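Local atomic coordinates of acetylene hydratase Ahy (Pelobacter acetylenicus, PDB entry 2E7Z), a protein that catalyses the hydration of acetylene to acetaldehyde, a non-redox reaction, using a tungsten-bis(molybdopterin guanine dinucleotide) cofactor and a [4Fe-4S] cluster. Residues D10-V15 / V464-W469; G325-D330 / K379-M384. All blocks are in the same frame, centred on the assembly; numbering follows the deposited sequence.

Interaction 1. Residues D10-V15 / V464-W469; sequences DINCVV and VVQPNW. With SF4 (iron/sulfur cluster), chain D; MGD (2-amino-5,6-dimercapto-7-methyl-3,7,8a,9-tetrahydro-8-oxa-1,3,9,10-tetraaza-anthracen-4-one guanosine dinucleotide), chain F.
Asp10 meets Trp469 through one carboxylate oxygen: OD2 lies at the edge of the indole, near its plane, 3.5 Å from CH2, with the carboxylate turned 83° to the ring. A chi1 of 59° swings the carboxylate to this indole edge and to the cofactor. The other oxygen, OD1, accepts a hydrogen bond from NE1 of Trp176, which holds the carboxylate from a second indole. Asp10 OD2 is also 3.6 Å from S13 of the MGD, and the side chain comes within about 4 Å of the tungsten. Asp10 is the active-site aspartate of this DMSO reductase family enzyme and lies beside the tungsten, while residues 11-13 line the [4Fe-4S] cluster. Next, Ile11 turns from Trp469 and rests CG2 against cluster sulfur S1, 3.7 Å away. Asn12 then reaches across to Gln466, whose NE2 gives OD1 a weak, bent bond (3.0 Å, 124°); both amides have their stronger partner in Gln113, which binds Asn12 OD1 and Gln466 NE2. A water 2.8 Å from both Asn12 O and Gln466 OE1 can link the segments, though it has more acceptors nearby than protons. Cys13 faces the cluster, its SG bound to FE3 at 2.3 Å, just ahead of strand 14-19.

Interaction 2. Residues G325-D330 / K379-M384; sequences GAPHSD and KYFHNM
Interaction 2 is a small apolar contact between two irregular loops, buried in the protein away from the cofactor sites: segment 325-330 comes after strand 322-324, and the loop holding 379-384 links helix 369-376 to helix 391-400. One aromatic ring carries it. Phe381 holds CG anti to its backbone N (chi1 172°), which sends the ring out to the other loop, and the CE1 side of the ring meets the pyrrolidine of Pro327. The closest pair is Pro327 CD and Phe381 CE1 at 3.7 Å. Pro327 CG follows, 3.9 Å from Phe381 CE1. The proline comes to the ring obliquely. Next to CE1, Phe381 CZ lies 4.1 Å from Ala326 CA, so it is the backbone of Ala326 that is touched, while its methyl points away and packs on Leu541 and Tyr376. Within its own loop Phe381 is backed by Asn383, whose CB sits 3.7 Å above the ring plane, over the centre of one face. Tyr376 meets the ring with planes at about 45°, and Arg147 of helix 140-150 also touches it. The polar groups nearby are bonded to other parts of the chain: Gly325 O accepts from Ser152 OG, and the Asn383 amide uses OD1 for Tyr153 N and ND2 for Glu470 O. Beyond the proline, the ring of His328 takes Asp330 N in its plane at ND1 (3.1 Å, 164°). Just after Phe381 the chain makes an inverse gamma turn centred on His382, closed by a weak bond from Asn383 N to Phe381 O (2.9 Å).

Both contacts are buried, with centres 16 Å apart, but they differ in chemistry. Interaction 1 is mixed, a carboxylate at an indole edge beside an amide pair with a weak bond and a shared water, where the cluster-binding loop 10-15 meets loop 464-469 beside the cofactors. Interaction 2 is apolar packing of two loops away from the annotated sites, only 49 residues apart along the chain, whereas 449 residues separate the segments of interaction 1. Segment 464-469 ties them together: Trp469 CD1 packs 3.6 Å from Met384 O, and Pro467 CD lies 3.8 Å from His328 CD2. The indole that borders the active-site aspartate is thus flanked by one loop of interaction 2.

Interaction 1. Residues D10-V15 / V464-W469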
# COMPACT_ATOMS: atom_id res chain seq x y z
N ASP A 10 0.33 -5.33 -7.71
CA ASP A 10 1.53 -5.40 -6.88
C ASP A 10 1.91 -6.78 -6.32
O ASP A 10 2.96 -6.91 -5.68
CB ASP A 10 1.49 -4.34 -5.78
CG ASP A 10 0.30 -4.47 -4.85
OD1 ASP A 10 -0.70 -5.16 -5.17
OD2 ASP A 10 0.37 -3.82 -3.77
N ILE A 11 1.11 -7.81 -6.56
CA ILE A 11 1.50 -9.13 -6.09
C ILE A 11 2.61 -9.72 -6.97
O ILE A 11 3.37 -10.57 -6.51
CB ILE A 11 0.30 -10.11 -5.93
CG1 ILE A 11 0.65 -11.27 -4.99
CG2 ILE A 11 -0.15 -10.62 -7.28
CD1 ILE A 11 1.13 -10.86 -3.60
N ASN A 12 2.70 -9.24 -8.22
CA ASN A 12 3.84 -9.53 -9.09
C ASN A 12 4.02 -11.01 -9.46
O ASN A 12 5.15 -11.56 -9.41
CB ASN A 12 5.14 -8.99 -8.46
CG ASN A 12 5.26 -7.45 -8.47
OD1 ASN A 12 6.21 -6.94 -7.88
ND2 ASN A 12 4.36 -6.72 -9.15
N CYS A 13 2.92 -11.65 -9.86
CA CYS A 13 3.00 -12.96 -10.50
C CYS A 13 4.04 -12.92 -11.62
O CYS A 13 4.11 -11.95 -12.37
CB CYS A 13 1.68 -13.30 -11.19
SG CYS A 13 0.22 -13.18 -10.12
N VAL A 14 4.82 -13.99 -11.74
CA VAL A 14 5.71 -14.13 -12.89
C VAL A 14 4.95 -14.83 -14.01
O VAL A 14 4.42 -15.93 -13.82
CB VAL A 14 7.01 -14.85 -12.53
CG1 VAL A 14 7.96 -14.94 -13.75
CG2 VAL A 14 7.69 -14.11 -11.37
N VAL A 15 4.89 -14.17 -15.16
CA VAL A 15 4.14 -14.64 -16.32
C VAL A 15 5.11 -14.89 -17.47
O VAL A 15 6.31 -14.62 -17.36
CB VAL A 15 3.01 -13.62 -16.73
CG1 VAL A 15 2.01 -13.40 -15.60
CG2 VAL A 15 3.60 -12.28 -17.16
N VAL A 464 13.81 -6.03 -14.63
CA VAL A 464 13.73 -5.72 -13.20
C VAL A 464 14.48 -6.76 -12.39
O VAL A 464 14.32 -7.96 -12.62
CB VAL A 464 12.25 -5.69 -12.68
CG1 VAL A 464 12.21 -5.37 -11.18
CG2 VAL A 464 11.42 -4.68 -13.43
N VAL A 465 15.30 -6.29 -11.45
CA VAL A 465 15.79 -7.13 -10.37
C VAL A 465 14.97 -6.80 -9.14
O VAL A 465 14.83 -5.64 -8.76
CB VAL A 465 17.29 -6.86 -10.09
CG1 VAL A 465 17.75 -7.47 -8.75
CG2 VAL A 465 18.14 -7.40 -11.24
N GLN A 466 14.43 -7.85 -8.51
CA GLN A 466 13.69 -7.70 -7.25
C GLN A 466 14.58 -8.13 -6.08
O GLN A 466 15.61 -8.75 -6.29
CB GLN A 466 12.45 -8.58 -7.29
CG GLN A 466 11.45 -8.07 -8.32
CD GLN A 466 10.08 -8.69 -8.19
OE1 GLN A 466 9.97 -9.89 -7.98
NE2 GLN A 466 9.02 -7.87 -8.32
N PRO A 467 14.16 -7.85 -4.83
CA PRO A 467 12.90 -7.18 -4.45
C PRO A 467 12.98 -5.66 -4.42
O PRO A 467 14.03 -5.10 -4.08
CB PRO A 467 12.65 -7.72 -3.04
CG PRO A 467 14.07 -7.89 -2.46
CD PRO A 467 14.91 -8.34 -3.66
N ASN A 468 11.87 -5.00 -4.78
CA ASN A 468 11.80 -3.55 -4.71
C ASN A 468 10.99 -2.97 -3.57
O ASN A 468 10.82 -1.75 -3.46
CB ASN A 468 11.39 -3.04 -6.06
CG ASN A 468 12.49 -3.31 -7.08
OD1 ASN A 468 12.33 -4.14 -7.99
ND2 ASN A 468 13.65 -2.70 -6.85
N TRP A 469 10.54 -3.88 -2.70
CA TRP A 469 10.18 -3.52 -1.34
C TRP A 469 11.21 -4.22 -0.48
O TRP A 469 11.24 -5.46 -0.40
CB TRP A 469 8.78 -4.03 -0.99
CG TRP A 469 7.64 -3.17 -1.52
CD1 TRP A 469 7.68 -1.85 -1.86
CD2 TRP A 469 6.28 -3.59 -1.70
NE1 TRP A 469 6.43 -1.42 -2.24
CE2 TRP A 469 5.55 -2.48 -2.17
CE3 TRP A 469 5.62 -4.82 -1.54
CZ2 TRP A 469 4.20 -2.55 -2.47
CZ3 TRP A 469 4.27 -4.88 -1.85
CH2 TRP A 469 3.58 -3.76 -2.29
FE1 SF4 D . -2.97 -10.31 -12.27
FE2 SF4 D . -0.50 -9.39 -12.80
FE3 SF4 D . -0.86 -11.32 -10.94
FE4 SF4 D . -1.64 -8.81 -10.44
S1 SF4 D . 0.50 -9.46 -10.73
S2 SF4 D . -2.85 -10.74 -9.99
S3 SF4 D . -2.33 -8.09 -12.52
S4 SF4 D . -1.30 -11.52 -13.20
PB MGD F . -10.97 -5.32 -1.25
O1B MGD F . -11.26 -6.10 -2.51
O2B MGD F . -11.04 -3.82 -1.32
O3B MGD F . -9.51 -5.69 -0.69
O3A MGD F . -7.37 -6.75 -1.39
PA MGD F . -8.75 -7.10 -0.65
O1A MGD F . -8.43 -7.31 0.81
O2A MGD F . -9.42 -8.21 -1.42
O5' MGD F . -11.98 -5.82 -0.10
C5' MGD F . -12.03 -7.22 0.11
C4' MGD F . -12.96 -7.52 1.28
O4' MGD F . -12.58 -6.75 2.42
C3' MGD F . -14.40 -7.15 0.94
O3' MGD F . -15.18 -8.34 0.82
C2' MGD F . -14.86 -6.30 2.11
O2' MGD F . -16.15 -6.65 2.61
C1' MGD F . -13.78 -6.59 3.14
N9 MGD F . -13.70 -5.57 4.21
C8 MGD F . -13.89 -4.24 4.10
N7 MGD F . -13.72 -3.61 5.29
C5 MGD F . -13.43 -4.58 6.19
C6 MGD F . -13.13 -4.64 7.64
O6 MGD F . -13.16 -3.60 8.34
N1 MGD F . -12.85 -5.84 8.17
C2 MGD F . -12.83 -6.98 7.46
N2 MGD F . -12.53 -8.14 8.08
N3 MGD F . -13.10 -7.00 6.12
C4 MGD F . -13.39 -5.85 5.47
C10 MGD F . -6.65 -5.52 -1.26
C11 MGD F . -5.54 -5.66 -2.29
O11 MGD F . -6.11 -6.03 -3.56
C12 MGD F . -4.68 -4.42 -2.43
S12 MGD F . -4.34 -3.46 -1.08
C13 MGD F . -4.17 -4.05 -3.62
S13 MGD F . -3.06 -2.77 -3.79
C14 MGD F . -4.58 -4.75 -4.88
N15 MGD F . -5.61 -3.98 -5.57
C16 MGD F . -6.28 -4.59 -6.57
C17 MGD F . -7.05 -3.86 -7.60
O17 MGD F . -7.12 -2.61 -7.59
N18 MGD F . -7.67 -4.58 -8.55
C19 MGD F . -7.63 -5.93 -8.58
N19 MGD F . -8.28 -6.57 -9.58
N20 MGD F . -6.96 -6.67 -7.67
C21 MGD F . -6.29 -6.06 -6.67
N22 MGD F . -5.63 -6.79 -5.75
C23 MGD F . -5.10 -6.16 -4.56
O HOH W 1 7.56 -11.39 -7.98

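Interaction 2. Residues G325-D330 / K379-M384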
# COMPACT_ATOMS: atom_id res chain seq x y z
N GLY A 325 11.65 -10.42 7.46
CA GLY A 325 12.48 -10.09 6.29
C GLY A 325 13.73 -9.30 6.62
O GLY A 325 14.04 -9.01 7.77
N ALA A 326 14.47 -8.95 5.58
CA ALA A 326 15.76 -8.32 5.71
C ALA A 326 16.11 -7.75 4.35
O ALA A 326 15.57 -8.23 3.34
CB ALA A 326 16.81 -9.37 6.05
N PRO A 327 17.07 -6.82 4.30
CA PRO A 327 17.70 -6.50 3.00
C PRO A 327 18.21 -7.80 2.36
O PRO A 327 18.70 -8.68 3.08
CB PRO A 327 18.84 -5.56 3.38
CG PRO A 327 18.40 -4.92 4.69
CD PRO A 327 17.72 -6.08 5.41
N HIS A 328 18.07 -7.94 1.05
CA HIS A 328 18.42 -9.22 0.43
C HIS A 328 19.91 -9.49 0.62
O HIS A 328 20.74 -8.61 0.39
CB HIS A 328 18.08 -9.17 -1.06
CG HIS A 328 18.04 -10.52 -1.72
ND1 HIS A 328 19.16 -11.32 -1.88
CD2 HIS A 328 17.01 -11.20 -2.26
CE1 HIS A 328 18.80 -12.43 -2.51
NE2 HIS A 328 17.51 -12.38 -2.75
N SER A 329 20.24 -10.70 1.09
CA SER A 329 21.61 -11.03 1.44
C SER A 329 22.58 -11.00 0.27
O SER A 329 23.78 -10.85 0.48
CB SER A 329 21.69 -12.41 2.13
OG SER A 329 21.22 -13.41 1.23
N ASP A 330 22.08 -11.11 -0.97
CA ASP A 330 22.95 -11.23 -2.16
C ASP A 330 23.22 -9.86 -2.80
O ASP A 330 24.05 -9.78 -3.71
CB ASP A 330 22.27 -12.06 -3.26
CG ASP A 330 22.16 -13.55 -2.96
OD1 ASP A 330 22.91 -14.08 -2.09
OD2 ASP A 330 21.31 -14.18 -3.63
N LYS A 379 21.60 1.02 9.31
CA LYS A 379 21.08 1.92 10.34
C LYS A 379 19.68 2.40 9.98
O LYS A 379 18.78 2.42 10.83
CB LYS A 379 21.99 3.11 10.52
CG LYS A 379 21.45 4.13 11.51
CD LYS A 379 22.48 5.20 11.78
CE LYS A 379 21.87 6.31 12.59
NZ LYS A 379 22.88 7.37 12.84
N TYR A 380 19.50 2.80 8.72
CA TYR A 380 18.21 3.26 8.22
C TYR A 380 17.63 2.17 7.32
O TYR A 380 17.84 2.19 6.11
CB TYR A 380 18.36 4.58 7.44
CG TYR A 380 18.79 5.72 8.31
CD1 TYR A 380 17.87 6.41 9.09
CD2 TYR A 380 20.14 6.11 8.37
CE1 TYR A 380 18.24 7.48 9.87
CE2 TYR A 380 20.54 7.17 9.19
CZ TYR A 380 19.57 7.84 9.93
OH TYR A 380 19.88 8.91 10.72
N PHE A 381 16.90 1.23 7.90
CA PHE A 381 16.40 0.06 7.21
C PHE A 381 15.09 0.52 6.61
O PHE A 381 14.10 0.70 7.30
CB PHE A 381 16.22 -1.07 8.23
CG PHE A 381 15.54 -2.31 7.71
CD1 PHE A 381 15.54 -2.66 6.37
CD2 PHE A 381 14.93 -3.18 8.62
CE1 PHE A 381 14.90 -3.82 5.94
CE2 PHE A 381 14.31 -4.36 8.20
CZ PHE A 381 14.30 -4.68 6.86
N HIS A 382 15.10 0.74 5.30
CA HIS A 382 13.92 1.21 4.56
C HIS A 382 13.07 -0.03 4.30
O HIS A 382 13.07 -0.58 3.20
CB HIS A 382 14.35 1.87 3.25
CG HIS A 382 13.22 2.48 2.50
ND1 HIS A 382 12.54 1.79 1.52
CD2 HIS A 382 12.66 3.71 2.58
CE1 HIS A 382 11.62 2.60 1.00
NE2 HIS A 382 11.66 3.76 1.63
N ASN A 383 12.34 -0.46 5.33
CA ASN A 383 11.57 -1.69 5.24
C ASN A 383 10.22 -1.45 4.57
O ASN A 383 9.31 -0.85 5.16
CB ASN A 383 11.44 -2.23 6.67
CG ASN A 383 10.90 -3.67 6.78
OD1 ASN A 383 10.50 -4.06 7.87
ND2 ASN A 383 10.90 -4.45 5.70
N MET A 384 10.12 -1.93 3.32
CA MET A 384 8.95 -1.79 2.43
C MET A 384 8.82 -0.34 1.96
O MET A 384 9.19 -0.03 0.82
CB MET A 384 7.65 -2.34 3.07
CG MET A 384 7.79 -3.73 3.75
SD MET A 384 8.54 -5.02 2.72
CE MET A 384 7.07 -5.54 1.78